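Long-range contacts in Ras-related protein Rab-7L1 (Homo sapiens, PDB 6HH2), which cycles as a GTP-binding, GTP-hydrolysing Rab switch in vesicle trafficking, recruiting the kinase LRRK2 to the Golgi complex and stimulating its activity: residues L10-V15 / R82-A87; F47-L52 / R61-D66. The protein carries 4 engineered substitutions. All blocks are in the same frame, centred on the assembly; numbering follows the deposited sequence.

Contact 1 (L10-V15 / R82-A87); sequences LFKVLV and RDASAA. Engineered in segment 82-87: Ala-87 (natural residue Cys).
The ammonium of Lys-12 is gripped by the backbone of the chain that leads into the neighbouring strand 86-92: NZ donates to Arg-82 O at 2.8 Å, lying in the carbonyl plane, and Tyr-80 O accepts a further bond from it. In the central mixed sheet of the Ras-like P-loop GTPase fold, among its parallel strands, this lysine ties strand 8-17 to the loop that follows helix 78-81. Its chain reaches that loop because CG stands opposite the backbone N (chi1 167°) and every later torsion is extended, which lays the methylenes past Ala-84. The same lysine makes a cation-pi contact with Trp-65.

The backbones meet by parallel pairing. Ser-85 N binds Lys-12 O at 2.8 Å, and Leu-14 N binds Ala-86 O at 3.0 Å in an almost straight bond (171°). Ala-86 N, buried here, has no hydrogen-bond partner. A water bridges Lys-12 N, from which it accepts, and Asp-83 O, to which it donates, and it also bonds Ser-85 OG at 2.6 Å.

Leu-14 sets its branch point against a methyl in apolar contact, CG to Ala-84 CB being 3.5 Å. Ser-85 OG approaches the Phe-11 ring edge-on, in the ring plane, 3.7 Å from CD1.

Contact 2 (F47-L52 / R61-D66); sequences FALKVL and RLQLWD
Aromatic and amide stacking dominates one face of this pairing, where Phe-47 lies against Gln-63 and Trp-65. The carboxamide of Gln-63 is spread over the phenyl ring with the two planes 9° apart, its CD 3.7 Å above the plane of the Phe-47 ring and over the centre. Further back along the same chain, Gln-63 CG makes a CH-pi contact with that face. Phe-47 also turns its CB onto the indole, 3.6 Å from the centroid of the Trp-65 five-membered ring, while the two rings themselves are slid apart and barely overlap. Its CG sits between the backbone N and the carbonyl carbon (chi1 52°), which directs the ring over Gln-63.

A hydrogen bond within segment 61-66 restrains the rotation of the amide and is consistent with its flat stacking: Trp-65 NE1 donates to Gln-63 OE1 at 3.0 Å, with the acceptor close to the indole plane.

Backbone bonds form the antiparallel ladder of the hairpin 48-55/58-66, whose first strand follows directly on the effector region, assigned by similarity, that ends with Phe-47. Ala-48 and Leu-64 exchange two bonds, the shorter from Leu-64 N to Ala-48 O at 2.8 Å; Lys-50 and Leu-62 are paired likewise.

On the same face as Gln-63 and Arg-61, Leu-49 CD1 packs 3.9 Å from Gln-63 CG and 4.1 Å from Arg-61 CG. The charged ends turn elsewhere, Arg-61 NH1 in a salt bridge with Asp-8 OD2 and Lys-50 NZ in a hydrogen bond to Tyr-30 O.

In the fold
Four adjacent strands are joined: contact 2 pairs the outermost strand 48-55 with 58-66, contact 1 pairs 8-17 with 86-92, and the pairing of 58-66 with 8-17 lies between them. Contact 2 is nested in the chain loop that contact 1 closes, and probable backbone hydrogen bonds, Val-13 N to Gln-63 O and Val-15 N to Trp-65 O, link them. Contact 1 is mostly buried, its parallel pairing short and supplemented by a lysine and a water; contact 2, partly buried, has a regular antiparallel ladder and flat groups stacked on one face. The indole serves both, packing against Lys-12 CE at its CE2 as well as against Phe-47.

Contact 1 (L10-V15 / R82-A87)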
loop_
_atom_site.group_PDB
_atom_site.type_symbol
_atom_site.label_atom_id
_atom_site.label_comp_id
_atom_site.label_asym_id
_atom_site.label_seq_id
_atom_site.Cartn_x
_atom_site.Cartn_y
_atom_site.Cartn_z
ATOM N N LEU A 10 -5.008 -4.649 -14.722
ATOM C CA LEU A 10 -4.470 -3.390 -14.236
ATOM C C LEU A 10 -5.047 -3.100 -12.861
ATOM O O LEU A 10 -6.281 -3.113 -12.686
ATOM C CB LEU A 10 -4.864 -2.272 -15.204
ATOM C CG LEU A 10 -4.463 -0.875 -14.744
ATOM C CD1 LEU A 10 -2.937 -0.651 -14.689
ATOM C CD2 LEU A 10 -5.112 0.128 -15.699
ATOM N N PHE A 11 -4.164 -2.857 -11.882
ATOM C CA PHE A 11 -4.569 -2.565 -10.509
ATOM C C PHE A 11 -3.934 -1.264 -10.033
ATOM O O PHE A 11 -2.711 -1.125 -10.053
ATOM C CB PHE A 11 -4.187 -3.703 -9.539
ATOM C CG PHE A 11 -4.803 -5.026 -9.896
ATOM C CD1 PHE A 11 -6.198 -5.197 -9.926
ATOM C CD2 PHE A 11 -3.976 -6.084 -10.253
ATOM C CE1 PHE A 11 -6.732 -6.452 -10.240
ATOM C CE2 PHE A 11 -4.535 -7.328 -10.577
ATOM C CZ PHE A 11 -5.903 -7.475 -10.599
ATOM N N LYS A 12 -4.755 -0.346 -9.539
ATOM C CA LYS A 12 -4.273 0.885 -8.907
ATOM C C LYS A 12 -4.208 0.644 -7.411
ATOM O O LYS A 12 -5.212 0.256 -6.783
ATOM C CB LYS A 12 -5.250 2.015 -9.264
ATOM C CG LYS A 12 -5.075 3.303 -8.419
ATOM C CD LYS A 12 -5.873 4.460 -8.998
ATOM C CE LYS A 12 -5.656 5.666 -8.042
ATOM N NZ LYS A 12 -6.396 6.870 -8.575
ATOM N N VAL A 13 -3.018 0.790 -6.837
ATOM C CA VAL A 13 -2.777 0.479 -5.425
ATOM C C VAL A 13 -2.397 1.790 -4.736
ATOM O O VAL A 13 -1.450 2.473 -5.159
ATOM C CB VAL A 13 -1.632 -0.536 -5.293
ATOM C CG1 VAL A 13 -1.331 -0.774 -3.819
ATOM C CG2 VAL A 13 -2.038 -1.845 -6.029
ATOM N N LEU A 14 -3.124 2.137 -3.682
ATOM C CA LEU A 14 -2.819 3.357 -2.906
ATOM C C LEU A 14 -1.823 3.030 -1.815
ATOM O O LEU A 14 -2.022 2.065 -1.068
ATOM C CB LEU A 14 -4.105 3.874 -2.261
ATOM C CG LEU A 14 -5.261 4.013 -3.223
ATOM C CD1 LEU A 14 -6.494 4.561 -2.484
ATOM C CD2 LEU A 14 -4.859 4.959 -4.391
ATOM N N VAL A 15 -0.725 3.765 -1.741
ATOM C CA VAL A 15 0.243 3.652 -0.667
ATOM C C VAL A 15 0.098 4.877 0.211
ATOM O O VAL A 15 0.414 6.015 -0.186
ATOM C CB VAL A 15 1.670 3.547 -1.191
ATOM C CG1 VAL A 15 2.640 3.398 -0.025
ATOM C CG2 VAL A 15 1.751 2.352 -2.189
ATOM N N ARG A 82 -9.538 7.576 -6.555
ATOM C CA ARG A 82 -10.584 7.046 -7.422
ATOM C C ARG A 82 -10.093 5.802 -8.153
ATOM O O ARG A 82 -8.937 5.707 -8.569
ATOM C CB ARG A 82 -11.083 8.102 -8.416
ATOM C CG ARG A 82 -10.041 8.624 -9.391
ATOM C CD ARG A 82 -10.699 9.685 -10.323
ATOM N NE ARG A 82 -9.775 10.049 -11.391
ATOM C CZ ARG A 82 -10.092 10.855 -12.400
ATOM N NH1 ARG A 82 -11.313 11.355 -12.489
ATOM N NH2 ARG A 82 -9.164 11.134 -13.319
ATOM N N ASP A 83 -10.979 4.803 -8.209
ATOM C CA ASP A 83 -10.777 3.578 -9.002
ATOM C C ASP A 83 -9.683 2.661 -8.462
ATOM O O ASP A 83 -9.200 1.780 -9.178
ATOM C CB ASP A 83 -10.534 3.903 -10.480
ATOM C CG ASP A 83 -11.645 4.736 -11.077
ATOM O OD1 ASP A 83 -12.816 4.324 -10.947
ATOM O OD2 ASP A 83 -11.372 5.836 -11.636
ATOM N N ALA A 84 -9.255 2.841 -7.226
ATOM C CA ALA A 84 -8.218 1.977 -6.663
ATOM C C ALA A 84 -8.782 0.590 -6.375
ATOM O O ALA A 84 -9.966 0.420 -6.084
ATOM C CB ALA A 84 -7.670 2.536 -5.355
ATOM N N SER A 85 -7.897 -0.410 -6.476
ATOM C CA SER A 85 -8.223 -1.801 -6.194
ATOM C C SER A 85 -7.759 -2.272 -4.828
ATOM O O SER A 85 -8.219 -3.327 -4.372
ATOM C CB SER A 85 -7.609 -2.698 -7.288
ATOM O OG SER A 85 -8.374 -2.569 -8.485
ATOM N N ALA A 86 -6.894 -1.550 -4.151
ATOM C CA ALA A 86 -6.380 -1.965 -2.847
ATOM C C ALA A 86 -5.655 -0.784 -2.246
ATOM O O ALA A 86 -5.262 0.164 -2.955
ATOM C CB ALA A 86 -5.363 -3.143 -2.934
ATOM N N ALA A 87 -5.437 -0.855 -0.935
ATOM C CA ALA A 87 -4.619 0.122 -0.247
ATOM C C ALA A 87 -3.605 -0.573 0.635
ATOM O O ALA A 87 -3.908 -1.603 1.261
ATOM C CB ALA A 87 -5.483 1.020 0.645
HETATM O O HOH W 1 -7.685 -0.466 -9.899
#

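Contact 2 (F47-L52 / R61-D66)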
loop_
_atom_site.group_PDB
_atom_site.type_symbol
_atom_site.label_atom_id
_atom_site.label_comp_id
_atom_site.label_asym_id
_atom_site.label_seq_id
_atom_site.Cartn_x
_atom_site.Cartn_y
_atom_site.Cartn_z
ATOM N N PHE A 47 1.966 8.174 -10.663
ATOM C CA PHE A 47 2.140 6.855 -10.044
ATOM C C PHE A 47 3.389 6.258 -10.662
ATOM O O PHE A 47 3.851 6.708 -11.701
ATOM C CB PHE A 47 0.927 5.923 -10.335
ATOM C CG PHE A 47 0.562 5.826 -11.807
ATOM C CD1 PHE A 47 1.222 4.940 -12.673
ATOM C CD2 PHE A 47 -0.403 6.670 -12.357
ATOM C CE1 PHE A 47 0.892 4.908 -14.033
ATOM C CE2 PHE A 47 -0.741 6.610 -13.712
ATOM C CZ PHE A 47 -0.096 5.733 -14.546
ATOM N N ALA A 48 3.897 5.200 -10.041
ATOM C CA ALA A 48 4.996 4.418 -10.624
ATOM C C ALA A 48 4.412 3.070 -11.033
ATOM O O ALA A 48 3.430 2.626 -10.451
ATOM C CB ALA A 48 6.067 4.174 -9.564
ATOM N N LEU A 49 4.995 2.445 -12.044
ATOM C CA LEU A 49 4.488 1.167 -12.529
ATOM C C LEU A 49 5.339 -0.004 -12.043
ATOM O O LEU A 49 6.556 0.106 -11.830
ATOM C CB LEU A 49 4.599 1.166 -14.040
ATOM C CG LEU A 49 3.349 1.244 -14.934
ATOM C CD1 LEU A 49 2.039 1.626 -14.318
ATOM C CD2 LEU A 49 3.627 1.915 -16.264
ATOM N N LYS A 50 4.692 -1.164 -11.936
ATOM C CA LYS A 50 5.381 -2.456 -11.884
ATOM C C LYS A 50 4.627 -3.394 -12.808
ATOM O O LYS A 50 3.391 -3.419 -12.801
ATOM C CB LYS A 50 5.438 -3.032 -10.489
ATOM C CG LYS A 50 6.406 -4.273 -10.419
ATOM C CD LYS A 50 6.199 -4.873 -9.093
ATOM C CE LYS A 50 7.300 -5.901 -8.801
ATOM N NZ LYS A 50 8.662 -5.239 -8.804
ATOM N N VAL A 51 5.345 -4.173 -13.617
ATOM C CA VAL A 51 4.679 -5.051 -14.562
ATOM C C VAL A 51 5.233 -6.454 -14.340
ATOM O O VAL A 51 6.449 -6.631 -14.255
ATOM C CB VAL A 51 4.906 -4.627 -16.018
ATOM C CG1 VAL A 51 4.081 -5.490 -16.984
ATOM C CG2 VAL A 51 4.560 -3.133 -16.208
ATOM N N LEU A 52 4.359 -7.448 -14.252
ATOM C CA LEU A 52 4.755 -8.822 -13.969
ATOM C C LEU A 52 4.053 -9.738 -14.953
ATOM O O LEU A 52 2.842 -9.607 -15.183
ATOM C CB LEU A 52 4.315 -9.239 -12.542
ATOM C CG LEU A 52 5.015 -8.497 -11.405
ATOM C CD1 LEU A 52 4.281 -8.766 -10.104
ATOM C CD2 LEU A 52 6.487 -8.950 -11.339
ATOM N N ARG A 61 -0.340 -5.426 -14.206
ATOM C CA ARG A 61 0.281 -4.104 -14.212
ATOM C C ARG A 61 -0.216 -3.376 -12.965
ATOM O O ARG A 61 -1.434 -3.283 -12.740
ATOM C CB ARG A 61 -0.106 -3.357 -15.490
ATOM C CG ARG A 61 0.390 -1.916 -15.552
ATOM C CD ARG A 61 0.099 -1.245 -16.915
ATOM N NE ARG A 61 0.944 -1.806 -17.963
ATOM C CZ ARG A 61 0.532 -2.651 -18.905
ATOM N NH1 ARG A 61 -0.737 -3.033 -18.959
ATOM N NH2 ARG A 61 1.397 -3.095 -19.812
ATOM N N LEU A 62 0.708 -2.923 -12.120
ATOM C CA LEU A 62 0.333 -2.193 -10.912
ATOM C C LEU A 62 0.709 -0.727 -11.077
ATOM O O LEU A 62 1.836 -0.414 -11.464
ATOM C CB LEU A 62 1.099 -2.682 -9.700
ATOM C CG LEU A 62 1.041 -4.150 -9.394
ATOM C CD1 LEU A 62 1.817 -4.352 -8.077
ATOM C CD2 LEU A 62 -0.415 -4.573 -9.280
ATOM N N GLN A 63 -0.226 0.175 -10.792
ATOM C CA GLN A 63 0.056 1.597 -10.576
ATOM C C GLN A 63 0.191 1.813 -9.083
ATOM O O GLN A 63 -0.754 1.563 -8.315
ATOM C CB GLN A 63 -1.091 2.465 -11.092
ATOM C CG GLN A 63 -1.353 2.342 -12.575
ATOM C CD GLN A 63 -2.483 3.245 -13.034
ATOM O OE1 GLN A 63 -3.155 3.864 -12.186
ATOM N NE2 GLN A 63 -2.715 3.325 -14.336
ATOM N N LEU A 64 1.364 2.238 -8.650
ATOM C CA LEU A 64 1.630 2.482 -7.242
ATOM C C LEU A 64 1.498 4.000 -6.995
ATOM O O LEU A 64 2.318 4.795 -7.472
ATOM C CB LEU A 64 3.040 2.007 -6.884
ATOM C CG LEU A 64 3.263 0.518 -7.160
ATOM C CD1 LEU A 64 4.770 0.216 -7.143
ATOM C CD2 LEU A 64 2.465 -0.305 -6.105
ATOM N N TRP A 65 0.464 4.400 -6.235
ATOM C CA TRP A 65 0.124 5.812 -6.043
ATOM C C TRP A 65 0.558 6.220 -4.639
ATOM O O TRP A 65 -0.037 5.794 -3.661
ATOM C CB TRP A 65 -1.377 6.019 -6.219
ATOM C CG TRP A 65 -1.849 6.034 -7.617
ATOM C CD1 TRP A 65 -1.862 4.952 -8.516
ATOM C CD2 TRP A 65 -2.400 7.138 -8.297
ATOM N NE1 TRP A 65 -2.435 5.356 -9.709
ATOM C CE2 TRP A 65 -2.763 6.695 -9.612
ATOM C CE3 TRP A 65 -2.673 8.456 -7.915
ATOM C CZ2 TRP A 65 -3.341 7.545 -10.556
ATOM C CZ3 TRP A 65 -3.262 9.305 -8.849
ATOM C CH2 TRP A 65 -3.595 8.844 -10.166
ATOM N N ASP A 66 1.589 7.062 -4.532
ATOM C CA ASP A 66 2.072 7.548 -3.222
ATOM C C ASP A 66 1.322 8.844 -2.870
ATOM O O ASP A 66 1.342 9.816 -3.639
ATOM C CB ASP A 66 3.565 7.831 -3.432
ATOM C CG ASP A 66 4.321 8.314 -2.215
ATOM O OD1 ASP A 66 3.769 8.704 -1.184
ATOM O OD2 ASP A 66 5.567 8.314 -2.380
#